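PDB 2EIH: alcohol dehydrogenase from Thermus thermophilus, which probably catalyses the NAD(P)-dependent interconversion of alcohols and carbonyl compounds, as in other zinc-containing medium-chain dehydrogenases, and binds a zinc ion. Local coordinates for residues 152-157 against 184-189; 145-150 against 299-304; 13-18 against 45-50; 32-37 against 85-90. All blocks are in the same frame, centred on the assembly; numbering follows the deposited sequence.

Contact 1. Residues 152-157 against 184-189; sequences LTAWQM and IQIAKL
Ile186 reaches from helix 180-189 to the backbone of helix 148-161 and meets Ala154 and Trp155 with a single methyl group. Its CD1 lies 3.7 Å from the backbone N of Trp155. The same methyl is 3.9 Å from Ala154 CB and 4.0 Å from Trp155 CB. This is the tight part of the contact. CG1 of Ile186 stands anti to its own carbonyl carbon (chi1 -68°), and the extended chi2 of 171° carries CD1 outward to the neighbouring helix.

The indole of Trp155 also takes part. Its CE3 lies 4.1 Å from Ile186 CD1, and the methyl approaches the ring obliquely. The two side chains cross at about a right angle. Here the CA atoms of Trp155 and Ile186 are 6.7 Å apart.

Toward Leu189 the packing is looser. Leu189 CD1 stays 4.6 Å from Trp155 CZ3, and the residue is partly exposed. It also packs on Phe303 and on Pro166 of the second subunit.

Helix 180-189 packs on strand 193-198 of the parallel sheet, within the Rossmann-type domain; helix 148-161 leads into that sheet. With no hydrogen bond between the segments, the fit depends on one methyl set against a helix backbone.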
loop_
_atom_site.group_PDB
_atom_site.type_symbol
_atom_site.label_atom_id
_atom_site.label_comp_id
_atom_site.label_asym_id
_atom_site.label_seq_id
_atom_site.Cartn_x
_atom_site.Cartn_y
_atom_site.Cartn_z
ATOM N N LEU A 152 -16.617 11.086 8.576
ATOM C CA LEU A 152 -16.272 10.204 7.470
ATOM C C LEU A 152 -15.432 10.913 6.423
ATOM O O LEU A 152 -14.499 10.336 5.878
ATOM C CB LEU A 152 -17.537 9.651 6.815
ATOM C CG LEU A 152 -18.255 8.594 7.648
ATOM C CD1 LEU A 152 -19.701 8.479 7.201
ATOM C CD2 LEU A 152 -17.533 7.261 7.498
ATOM N N THR A 153 -15.768 12.167 6.148
ATOM C CA THR A 153 -15.051 12.946 5.157
ATOM C C THR A 153 -13.641 13.257 5.643
ATOM O O THR A 153 -12.682 13.159 4.886
ATOM C CB THR A 153 -15.796 14.256 4.859
ATOM O OG1 THR A 153 -17.083 13.948 4.317
ATOM C CG2 THR A 153 -15.018 15.112 3.876
ATOM N N ALA A 154 -13.522 13.625 6.912
ATOM C CA ALA A 154 -12.227 13.941 7.492
ATOM C C ALA A 154 -11.357 12.688 7.565
ATOM O O ALA A 154 -10.136 12.756 7.426
ATOM C CB ALA A 154 -12.412 14.520 8.889
ATOM N N TRP A 155 -11.988 11.543 7.783
ATOM C CA TRP A 155 -11.248 10.298 7.906
ATOM C C TRP A 155 -10.622 9.848 6.588
ATOM O O TRP A 155 -9.461 9.439 6.562
ATOM C CB TRP A 155 -12.159 9.211 8.474
ATOM C CG TRP A 155 -11.463 7.900 8.673
ATOM C CD1 TRP A 155 -11.079 7.019 7.707
ATOM C CD2 TRP A 155 -11.095 7.310 9.925
ATOM N NE1 TRP A 155 -10.509 5.913 8.279
ATOM C CE2 TRP A 155 -10.510 6.061 9.642
ATOM C CE3 TRP A 155 -11.222 7.708 11.263
ATOM C CZ2 TRP A 155 -10.031 5.206 10.644
ATOM C CZ3 TRP A 155 -10.752 6.867 12.259
ATOM C CH2 TRP A 155 -10.169 5.618 11.944
ATOM N N GLN A 156 -11.384 9.923 5.500
ATOM C CA GLN A 156 -10.846 9.530 4.205
ATOM C C GLN A 156 -9.686 10.440 3.840
ATOM O O GLN A 156 -8.686 9.976 3.308
ATOM C CB GLN A 156 -11.907 9.594 3.097
ATOM C CG GLN A 156 -11.387 9.062 1.756
ATOM C CD GLN A 156 -12.467 8.839 0.710
ATOM O OE1 GLN A 156 -12.678 9.680 -0.161
ATOM N NE2 GLN A 156 -13.164 7.707 0.800
ATOM N N MET A 157 -9.816 11.730 4.137
ATOM C CA MET A 157 -8.758 12.681 3.825
ATOM C C MET A 157 -7.488 12.421 4.641
ATOM O O MET A 157 -6.396 12.310 4.081
ATOM C CB MET A 157 -9.240 14.119 4.055
ATOM C CG MET A 157 -10.352 14.560 3.115
ATOM S SD MET A 157 -10.794 16.314 3.362
ATOM C CE MET A 157 -11.694 16.173 4.817
ATOM N N ILE A 184 -8.690 17.682 12.798
ATOM C CA ILE A 184 -7.668 17.972 13.790
ATOM C C ILE A 184 -7.528 16.791 14.753
ATOM O O ILE A 184 -6.410 16.364 15.066
ATOM C CB ILE A 184 -8.015 19.281 14.535
ATOM C CG1 ILE A 184 -7.928 20.439 13.530
ATOM C CG2 ILE A 184 -7.062 19.498 15.705
ATOM C CD1 ILE A 184 -8.363 21.772 14.050
ATOM N N GLN A 185 -8.665 16.251 15.188
ATOM C CA GLN A 185 -8.711 15.115 16.116
ATOM C C GLN A 185 -8.266 13.784 15.495
ATOM O O GLN A 185 -7.573 12.995 16.132
ATOM C CB GLN A 185 -10.133 14.954 16.686
ATOM C CG GLN A 185 -10.624 16.151 17.489
ATOM C CD GLN A 185 -12.025 15.971 18.032
ATOM O OE1 GLN A 185 -12.247 15.216 18.976
ATOM N NE2 GLN A 185 -12.982 16.657 17.423
ATOM N N ILE A 186 -8.681 13.522 14.260
ATOM C CA ILE A 186 -8.292 12.278 13.620
ATOM C C ILE A 186 -6.790 12.350 13.369
ATOM O O ILE A 186 -6.064 11.376 13.593
ATOM C CB ILE A 186 -9.066 12.074 12.310
ATOM C CG1 ILE A 186 -10.540 11.819 12.649
ATOM C CG2 ILE A 186 -8.490 10.907 11.536
ATOM C CD1 ILE A 186 -11.462 11.808 11.485
ATOM N N ALA A 187 -6.334 13.519 12.923
ATOM C CA ALA A 187 -4.919 13.749 12.663
ATOM C C ALA A 187 -4.087 13.403 13.898
ATOM O O ALA A 187 -3.110 12.657 13.806
ATOM C CB ALA A 187 -4.684 15.206 12.278
ATOM N N LYS A 188 -4.469 13.954 15.049
ATOM C CA LYS A 188 -3.742 13.679 16.282
ATOM C C LYS A 188 -3.835 12.195 16.640
ATOM O O LYS A 188 -2.860 11.593 17.095
ATOM C CB LYS A 188 -4.303 14.518 17.428
ATOM C CG LYS A 188 -3.996 16.007 17.309
ATOM C CD LYS A 188 -2.506 16.281 17.417
ATOM C CE LYS A 188 -1.944 15.722 18.716
ATOM N NZ LYS A 188 -0.497 16.032 18.848
ATOM N N LEU A 189 -5.014 11.616 16.429
ATOM C CA LEU A 189 -5.241 10.211 16.718
ATOM C C LEU A 189 -4.204 9.362 15.968
ATOM O O LEU A 189 -3.800 8.314 16.466
ATOM C CB LEU A 189 -6.646 9.807 16.278
ATOM C CG LEU A 189 -7.382 8.648 16.978
ATOM C CD1 LEU A 189 -8.335 8.013 15.961
ATOM C CD2 LEU A 189 -6.430 7.585 17.511
#

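Contact 2. Residues 145-150 against 299-304; sequences AAIPLT and PILRFV
Ile147 is the hub of this contact and packs against Ile300, Leu301 and Val304 of helix 297-306. The three partners follow the i, i+1, i+4 pattern of one helix face. Ile147 sits at the junction between helices 141-146 and 148-161, where, as in other medium-chain dehydrogenases, the chain probably passes from the GroES-like part toward the Rossmann-type part.

The two branches of Ile147 divide the work. CG2 meets CG2 of Ile300 at 3.9 Å, and these two side chains slide past each other in opposite directions. The longer branch runs to Val304, and the two side chains meet tip to tip. With CG1 of Ile147 anti to the carbonyl carbon (chi1 -59°), the long branch is turned to Val304 and CG2 to Ile300. Leu301 is a looser neighbour, with CD2 4.3 Å from Ile147 CD1.

Further out, Leu139 packs on both Ile147 and Val304. Ile300 also touches Phe151, Leu152 and Trp155 of helix 148-161, and Leu301 rests on Val86 of strand 84-91. Leu149 N is hydrogen-bonded to Asp64. On the outer side of helix 297-306, Arg302 forms a salt bridge with Glu97 of the fourth subunit.

The end of Ile147 touches both methyls of Val304, with Ile147 CD1 3.8 Å from Val304 CG1 and 4.0 Å from Val304 CG2.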
loop_
_atom_site.group_PDB
_atom_site.type_symbol
_atom_site.label_atom_id
_atom_site.label_comp_id
_atom_site.label_asym_id
_atom_site.label_seq_id
_atom_site.Cartn_x
_atom_site.Cartn_y
_atom_site.Cartn_z
ATOM N N ALA A 145 -25.773 13.033 16.155
ATOM C CA ALA A 145 -26.119 13.478 14.801
ATOM C C ALA A 145 -25.012 14.276 14.137
ATOM O O ALA A 145 -24.898 14.299 12.921
ATOM C CB ALA A 145 -27.403 14.308 14.821
ATOM N N ALA A 146 -24.177 14.919 14.930
ATOM C CA ALA A 146 -23.112 15.727 14.359
ATOM C C ALA A 146 -21.909 14.944 13.806
ATOM O O ALA A 146 -21.137 15.477 13.017
ATOM C CB ALA A 146 -22.630 16.743 15.394
ATOM N N ILE A 147 -21.770 13.680 14.189
ATOM C CA ILE A 147 -20.626 12.882 13.779
ATOM C C ILE A 147 -20.423 12.374 12.339
ATOM O O ILE A 147 -19.499 12.833 11.644
ATOM C CB ILE A 147 -20.471 11.650 14.703
ATOM C CG1 ILE A 147 -20.290 12.103 16.133
ATOM C CG2 ILE A 147 -19.270 10.795 14.250
ATOM C CD1 ILE A 147 -20.395 10.989 17.147
ATOM N N PRO A 148 -21.283 11.442 11.871
ATOM C CA PRO A 148 -21.215 10.826 10.545
ATOM C C PRO A 148 -20.589 11.586 9.371
ATOM O O PRO A 148 -19.408 11.390 9.053
ATOM C CB PRO A 148 -22.651 10.406 10.303
ATOM C CG PRO A 148 -23.129 10.081 11.669
ATOM C CD PRO A 148 -22.633 11.271 12.437
ATOM N N LEU A 149 -21.380 12.421 8.708
ATOM C CA LEU A 149 -20.919 13.163 7.536
ATOM C C LEU A 149 -19.509 13.770 7.667
ATOM O O LEU A 149 -18.624 13.446 6.865
ATOM C CB LEU A 149 -21.945 14.258 7.185
ATOM C CG LEU A 149 -22.069 14.947 5.803
ATOM C CD1 LEU A 149 -20.717 15.489 5.364
ATOM C CD2 LEU A 149 -22.628 13.991 4.770
ATOM N N THR A 150 -19.269 14.639 8.649
ATOM C CA THR A 150 -17.933 15.229 8.748
ATOM C C THR A 150 -16.848 14.260 9.171
ATOM O O THR A 150 -15.751 14.297 8.626
ATOM C CB THR A 150 -17.881 16.464 9.695
ATOM O OG1 THR A 150 -18.541 16.166 10.932
ATOM C CG2 THR A 150 -18.512 17.678 9.040
ATOM N N PRO A 299 -15.114 2.249 13.040
ATOM C CA PRO A 299 -13.997 2.629 13.910
ATOM C C PRO A 299 -14.229 4.022 14.526
ATOM O O PRO A 299 -13.922 4.253 15.693
ATOM C CB PRO A 299 -12.793 2.603 12.966
ATOM C CG PRO A 299 -13.384 2.903 11.639
ATOM C CD PRO A 299 -14.651 2.066 11.653
ATOM N N ILE A 300 -14.777 4.942 13.738
ATOM C CA ILE A 300 -15.041 6.296 14.216
ATOM C C ILE A 300 -15.874 6.301 15.496
ATOM O O ILE A 300 -15.439 6.840 16.508
ATOM C CB ILE A 300 -15.740 7.130 13.123
ATOM C CG1 ILE A 300 -14.756 7.406 11.988
ATOM C CG2 ILE A 300 -16.259 8.438 13.695
ATOM C CD1 ILE A 300 -15.376 8.127 10.766
ATOM N N LEU A 301 -17.050 5.681 15.454
ATOM C CA LEU A 301 -17.938 5.616 16.609
ATOM C C LEU A 301 -17.275 4.929 17.807
ATOM O O LEU A 301 -17.523 5.278 18.960
ATOM C CB LEU A 301 -19.262 4.933 16.203
ATOM C CG LEU A 301 -20.123 5.694 15.157
ATOM C CD1 LEU A 301 -21.272 4.837 14.636
ATOM C CD2 LEU A 301 -20.673 6.957 15.792
ATOM N N ARG A 302 -16.413 3.963 17.527
ATOM C CA ARG A 302 -15.674 3.253 18.575
ATOM C C ARG A 302 -14.763 4.258 19.298
ATOM O O ARG A 302 -14.769 4.330 20.513
ATOM C CB ARG A 302 -14.837 2.125 17.942
ATOM C CG ARG A 302 -14.930 0.774 18.650
ATOM C CD ARG A 302 -15.038 -0.371 17.646
ATOM N NE ARG A 302 -13.988 -0.318 16.625
ATOM C CZ ARG A 302 -14.171 -0.709 15.364
ATOM N NH1 ARG A 302 -15.354 -1.170 14.985
ATOM N NH2 ARG A 302 -13.180 -0.658 14.480
ATOM N N PHE A 303 -13.983 5.025 18.538
ATOM C CA PHE A 303 -13.098 6.039 19.116
ATOM C C PHE A 303 -13.914 7.102 19.856
ATOM O O PHE A 303 -13.455 7.668 20.855
ATOM C CB PHE A 303 -12.236 6.720 18.034
ATOM C CG PHE A 303 -11.177 5.827 17.447
ATOM C CD1 PHE A 303 -11.194 5.500 16.091
ATOM C CD2 PHE A 303 -10.189 5.267 18.260
ATOM C CE1 PHE A 303 -10.248 4.620 15.554
ATOM C CE2 PHE A 303 -9.236 4.384 17.728
ATOM C CZ PHE A 303 -9.267 4.061 16.382
ATOM N N VAL A 304 -15.119 7.386 19.362
ATOM C CA VAL A 304 -15.975 8.378 20.008
ATOM C C VAL A 304 -16.445 7.885 21.374
ATOM O O VAL A 304 -16.504 8.662 22.314
ATOM C CB VAL A 304 -17.209 8.747 19.141
ATOM C CG1 VAL A 304 -18.132 9.684 19.919
ATOM C CG2 VAL A 304 -16.764 9.418 17.861
#

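Contact 3. Residues 13-18 against 45-50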
loop_
_atom_site.group_PDB
_atom_site.type_symbol
_atom_site.label_atom_id
_atom_site.label_comp_id
_atom_site.label_asym_id
_atom_site.label_seq_id
_atom_site.Cartn_x
_atom_site.Cartn_y
_atom_site.Cartn_z
ATOM N N GLU A 13 -35.516 30.918 3.127
ATOM C CA GLU A 13 -36.946 31.125 3.348
ATOM C C GLU A 13 -37.825 30.091 2.640
ATOM O O GLU A 13 -39.006 29.964 2.962
ATOM C CB GLU A 13 -37.352 32.537 2.909
ATOM C CG GLU A 13 -36.834 32.918 1.531
ATOM C CD GLU A 13 -37.235 34.320 1.112
ATOM O OE1 GLU A 13 -36.997 35.273 1.886
ATOM O OE2 GLU A 13 -37.779 34.476 -0.000
ATOM N N VAL A 14 -37.260 29.354 1.687
ATOM C CA VAL A 14 -38.043 28.348 0.976
ATOM C C VAL A 14 -38.286 27.145 1.881
ATOM O O VAL A 14 -39.073 26.262 1.546
ATOM C CB VAL A 14 -37.343 27.830 -0.320
ATOM C CG1 VAL A 14 -36.909 28.990 -1.190
ATOM C CG2 VAL A 14 -36.156 26.940 0.036
ATOM N N LEU A 15 -37.596 27.103 3.016
ATOM C CA LEU A 15 -37.754 25.995 3.961
ATOM C C LEU A 15 -38.941 26.269 4.891
ATOM O O LEU A 15 -38.952 27.246 5.639
ATOM C CB LEU A 15 -36.467 25.801 4.778
ATOM C CG LEU A 15 -35.225 25.349 4.002
ATOM C CD1 LEU A 15 -33.990 25.445 4.880
ATOM C CD2 LEU A 15 -35.413 23.923 3.508
ATOM N N GLU A 16 -39.947 25.406 4.836
ATOM C CA GLU A 16 -41.114 25.590 5.675
ATOM C C GLU A 16 -41.589 24.278 6.275
ATOM O O GLU A 16 -41.308 23.198 5.753
ATOM C CB GLU A 16 -42.248 26.241 4.872
ATOM C CG GLU A 16 -42.735 25.423 3.683
ATOM C CD GLU A 16 -44.016 25.972 3.075
ATOM O OE1 GLU A 16 -43.972 27.084 2.506
ATOM O OE2 GLU A 16 -45.066 25.297 3.181
ATOM N N VAL A 17 -42.316 24.384 7.379
ATOM C CA VAL A 17 -42.837 23.212 8.064
ATOM C C VAL A 17 -44.112 22.707 7.385
ATOM O O VAL A 17 -45.004 23.494 7.070
ATOM C CB VAL A 17 -43.146 23.538 9.538
ATOM C CG1 VAL A 17 -43.615 22.280 10.258
ATOM C CG2 VAL A 17 -41.901 24.121 10.213
ATOM N N ALA A 18 -44.191 21.397 7.165
ATOM C CA ALA A 18 -45.356 20.789 6.524
ATOM C C ALA A 18 -45.617 19.422 7.124
ATOM O O ALA A 18 -44.764 18.862 7.806
ATOM C CB ALA A 18 -45.131 20.657 5.030
ATOM N N TRP A 45 -26.637 23.585 -0.893
ATOM C CA TRP A 45 -26.515 23.496 -2.339
ATOM C C TRP A 45 -27.822 22.962 -2.932
ATOM O O TRP A 45 -28.267 23.420 -3.990
ATOM C CB TRP A 45 -25.332 22.596 -2.724
ATOM C CG TRP A 45 -24.025 23.097 -2.188
ATOM C CD1 TRP A 45 -23.691 24.399 -1.947
ATOM C CD2 TRP A 45 -22.895 22.312 -1.787
ATOM N NE1 TRP A 45 -22.429 24.477 -1.414
ATOM C CE2 TRP A 45 -21.915 23.211 -1.302
ATOM C CE3 TRP A 45 -22.612 20.938 -1.787
ATOM C CZ2 TRP A 45 -20.671 22.778 -0.813
ATOM C CZ3 TRP A 45 -21.369 20.508 -1.301
ATOM C CH2 TRP A 45 -20.418 21.428 -0.822
ATOM N N VAL A 46 -28.452 22.013 -2.245
ATOM C CA VAL A 46 -29.703 21.466 -2.739
ATOM C C VAL A 46 -30.786 22.529 -2.634
ATOM O O VAL A 46 -31.619 22.656 -3.530
ATOM C CB VAL A 46 -30.130 20.215 -1.953
ATOM C CG1 VAL A 46 -31.493 19.739 -2.433
ATOM C CG2 VAL A 46 -29.099 19.111 -2.155
ATOM N N ARG A 47 -30.767 23.307 -1.555
ATOM C CA ARG A 47 -31.762 24.358 -1.379
ATOM C C ARG A 47 -31.649 25.429 -2.460
ATOM O O ARG A 47 -32.650 25.837 -3.044
ATOM C CB ARG A 47 -31.630 25.011 0.002
ATOM C CG ARG A 47 -32.423 26.315 0.109
ATOM C CD ARG A 47 -32.395 26.945 1.487
ATOM N NE ARG A 47 -31.065 27.298 1.984
ATOM C CZ ARG A 47 -30.321 28.316 1.561
ATOM N NH1 ARG A 47 -29.131 28.522 2.113
ATOM N NH2 ARG A 47 -30.746 29.118 0.596
ATOM N N LYS A 48 -30.432 25.895 -2.718
ATOM C CA LYS A 48 -30.218 26.925 -3.730
ATOM C C LYS A 48 -30.511 26.428 -5.139
ATOM O O LYS A 48 -30.846 27.216 -6.020
ATOM C CB LYS A 48 -28.784 27.442 -3.675
ATOM C CG LYS A 48 -28.498 28.328 -2.490
ATOM C CD LYS A 48 -27.065 28.820 -2.523
ATOM C CE LYS A 48 -26.860 29.927 -1.512
ATOM N NZ LYS A 48 -25.444 30.373 -1.451
ATOM N N GLY A 49 -30.382 25.123 -5.352
ATOM C CA GLY A 49 -30.640 24.566 -6.668
ATOM C C GLY A 49 -29.353 24.229 -7.394
ATOM O O GLY A 49 -29.371 23.702 -8.506
ATOM N N VAL A 50 -28.232 24.529 -6.753
ATOM C CA VAL A 50 -26.925 24.260 -7.318
ATOM C C VAL A 50 -26.649 22.768 -7.408
ATOM O O VAL A 50 -25.823 22.326 -8.204
ATOM C CB VAL A 50 -25.831 24.897 -6.464
ATOM C CG1 VAL A 50 -24.493 24.786 -7.171
ATOM C CG2 VAL A 50 -26.179 26.346 -6.181
#
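Arg47 lays the aliphatic part of its side chain against Val14 and Leu15, and these three residues make up nearly all of the contact. CG of Arg47 is 3.8 Å from Val14 CG2. The next carbon, CD, is shared. It lies 4.0 Å from Val14 CG2 and 4.0 Å from Leu15 CD1. Val14 and Arg47 cross obliquely, whereas Leu15 meets the arginine chain at about a right angle.

The arginine leaves its helix extended, with CG anti to the backbone N (chi1 167°). It then bends at chi3 (60°), so that the guanidinium turns off from the methylene run. No hydrogen bond joins the two segments. Other residues hold the polar end. NH2 bonds to Gly10 O, NE to His326 ND1, and NH1 forms a salt bridge with Glu330. These bonds probably fix the rotation of the guanidinium and keep the methylenes against Val14 and Leu15.

Val14 ends a short 3-10 segment, and Leu15 begins strand 15-19, an outer strand of the antiparallel sheet it forms with strands 2-6 and 59-60. Leu15 also touches Val4 of strand 2-6. The contact thus joins the start of this edge strand to the C-terminal turn of helix 41-48, beside helix 322-330, which carries His326 and Glu330.

Contact 4. Residues 32-37 against 85-90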
loop_
_atom_site.group_PDB
_atom_site.type_symbol
_atom_site.label_atom_id
_atom_site.label_comp_id
_atom_site.label_asym_id
_atom_site.label_seq_id
_atom_site.Cartn_x
_atom_site.Cartn_y
_atom_site.Cartn_z
ATOM N N VAL A 32 -36.643 5.168 11.288
ATOM C CA VAL A 32 -36.068 5.736 12.487
ATOM C C VAL A 32 -36.857 6.955 12.944
ATOM O O VAL A 32 -37.262 7.783 12.132
ATOM C CB VAL A 32 -34.605 6.147 12.223
ATOM C CG1 VAL A 32 -34.019 6.816 13.449
ATOM C CG2 VAL A 32 -33.793 4.921 11.835
ATOM N N ARG A 33 -37.101 7.052 14.246
ATOM C CA ARG A 33 -37.781 8.219 14.777
ATOM C C ARG A 33 -36.603 9.119 15.144
ATOM O O ARG A 33 -35.840 8.809 16.066
ATOM C CB ARG A 33 -38.584 7.847 16.011
ATOM C CG ARG A 33 -39.536 8.923 16.481
ATOM C CD ARG A 33 -40.467 8.364 17.534
ATOM N NE ARG A 33 -39.779 8.085 18.796
ATOM C CZ ARG A 33 -39.369 9.035 19.633
ATOM N NH1 ARG A 33 -39.582 10.319 19.336
ATOM N NH2 ARG A 33 -38.760 8.715 20.765
ATOM N N LEU A 34 -36.443 10.208 14.396
ATOM C CA LEU A 34 -35.336 11.150 14.591
ATOM C C LEU A 34 -35.408 12.012 15.854
ATOM O O LEU A 34 -36.483 12.374 16.322
ATOM C CB LEU A 34 -35.225 12.056 13.362
ATOM C CG LEU A 34 -34.824 11.323 12.076
ATOM C CD1 LEU A 34 -35.238 12.107 10.845
ATOM C CD2 LEU A 34 -33.329 11.078 12.091
ATOM N N LYS A 35 -34.238 12.333 16.392
ATOM C CA LYS A 35 -34.122 13.157 17.582
ATOM C C LYS A 35 -33.361 14.434 17.233
ATOM O O LYS A 35 -33.622 15.514 17.767
ATOM C CB LYS A 35 -33.373 12.396 18.689
ATOM C CG LYS A 35 -34.188 11.326 19.444
ATOM C CD LYS A 35 -35.482 11.906 20.009
ATOM C CE LYS A 35 -36.180 10.986 21.017
ATOM N NZ LYS A 35 -35.644 11.096 22.410
ATOM N N ALA A 36 -32.416 14.293 16.317
ATOM C CA ALA A 36 -31.612 15.410 15.890
ATOM C C ALA A 36 -31.161 15.216 14.453
ATOM O O ALA A 36 -30.877 14.096 14.022
ATOM C CB ALA A 36 -30.396 15.550 16.806
ATOM N N ALA A 37 -31.127 16.309 13.704
ATOM C CA ALA A 37 -30.665 16.277 12.326
ATOM C C ALA A 37 -29.595 17.347 12.263
ATOM O O ALA A 37 -29.836 18.507 12.620
ATOM C CB ALA A 37 -31.793 16.606 11.374
ATOM N N VAL A 85 -29.653 4.923 17.599
ATOM C CA VAL A 85 -28.805 4.838 16.412
ATOM C C VAL A 85 -28.472 6.180 15.744
ATOM O O VAL A 85 -29.105 7.206 15.989
ATOM C CB VAL A 85 -29.487 3.955 15.334
ATOM C CG1 VAL A 85 -29.710 2.548 15.865
ATOM C CG2 VAL A 85 -30.835 4.558 14.920
ATOM N N VAL A 86 -27.454 6.146 14.893
ATOM C CA VAL A 86 -27.038 7.305 14.112
ATOM C C VAL A 86 -27.133 6.780 12.684
ATOM O O VAL A 86 -27.105 5.572 12.452
ATOM C CB VAL A 86 -25.585 7.738 14.408
ATOM C CG1 VAL A 86 -25.443 8.075 15.872
ATOM C CG2 VAL A 86 -24.626 6.630 14.030
ATOM N N ILE A 87 -27.238 7.695 11.733
ATOM C CA ILE A 87 -27.374 7.367 10.323
ATOM C C ILE A 87 -26.041 7.446 9.593
ATOM O O ILE A 87 -25.238 8.325 9.864
ATOM C CB ILE A 87 -28.373 8.348 9.685
ATOM C CG1 ILE A 87 -29.783 8.066 10.229
ATOM C CG2 ILE A 87 -28.262 8.305 8.176
ATOM C CD1 ILE A 87 -30.770 9.156 9.936
ATOM N N ASN A 88 -25.816 6.500 8.685
ATOM C CA ASN A 88 -24.609 6.427 7.842
ATOM C C ASN A 88 -25.198 7.000 6.547
ATOM O O ASN A 88 -25.865 6.287 5.805
ATOM C CB ASN A 88 -24.218 4.961 7.633
ATOM C CG ASN A 88 -22.730 4.769 7.419
ATOM O OD1 ASN A 88 -22.116 5.435 6.585
ATOM N ND2 ASN A 88 -22.149 3.829 8.150
ATOM N N PRO A 89 -24.946 8.285 6.256
ATOM C CA PRO A 89 -25.465 8.983 5.074
ATOM C C PRO A 89 -25.150 8.454 3.677
ATOM O O PRO A 89 -25.703 8.951 2.691
ATOM C CB PRO A 89 -24.980 10.409 5.290
ATOM C CG PRO A 89 -23.667 10.203 5.948
ATOM C CD PRO A 89 -23.895 9.074 6.917
ATOM N N GLY A 90 -24.302 7.432 3.578
ATOM C CA GLY A 90 -23.949 6.897 2.269
ATOM C C GLY A 90 -24.899 5.866 1.685
ATOM O O GLY A 90 -25.032 4.763 2.215
#
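Leu34 and Ile87 cross at about a right angle, each presenting one terminal methyl to the other. CD2 of Leu34 is 3.9 Å from CD1 of Ile87. In both residues the chain leaves anti to the carbonyl carbon, with chi1 -66° in Leu34 and -69° in Ile87. Ile87 points toward segment 32-37 from its first bond. Leu34 sets out to one side and reaches the contact only through its end.

Val32 and Val85 meet at a more slanted angle. Their closest atoms are Val32 CG1 and Val85 CG2, 4.2 Å apart, a looser touch than the first pair. CG2 of Val85 sits between its backbone N and carbonyl carbon, and this branch makes the contact.

The two strands belong to the curled, largely antiparallel sheet of the GroES-like domain. They are not direct partners, for strand 64-72 pairs with both of them. The CA atoms of Val32 and Val85 are 8.3 Å apart, and no hydrogen bond joins the two segments; they meet through side chains.

Other residues fill in around the two pairs. Val125 of strand 124-128 touches both Leu34 and Ile87, and Leu132 packs on both Val32 and Val85. Strand 29-38 is interrupted by a classic beta bulge, in which Lys35 and Ala36 both face Ser66.

How the contacts relate
Contacts 1, 2 and 4 are core and rest on buried apolar side chains. Contact 3 is nearer the surface, with Val14 partly exposed, and uses the methylenes of an arginine whose charged end is bound elsewhere. Contacts 1 and 2 share helix 148-161. They meet where Trp155 CE3 lies 3.6 Å from Ile300 CG1. Contact 2 also touches contact 4, as Leu301 CD1 is 3.9 Å from Val86 CG2. Contact 2 lies between the helical packing of contact 1 and the strand packing of contact 4, but those two also touch directly, at Leu152 and Asn88. Contact 3 touches none of the others, and its centre is about 30 Å from that of contact 1.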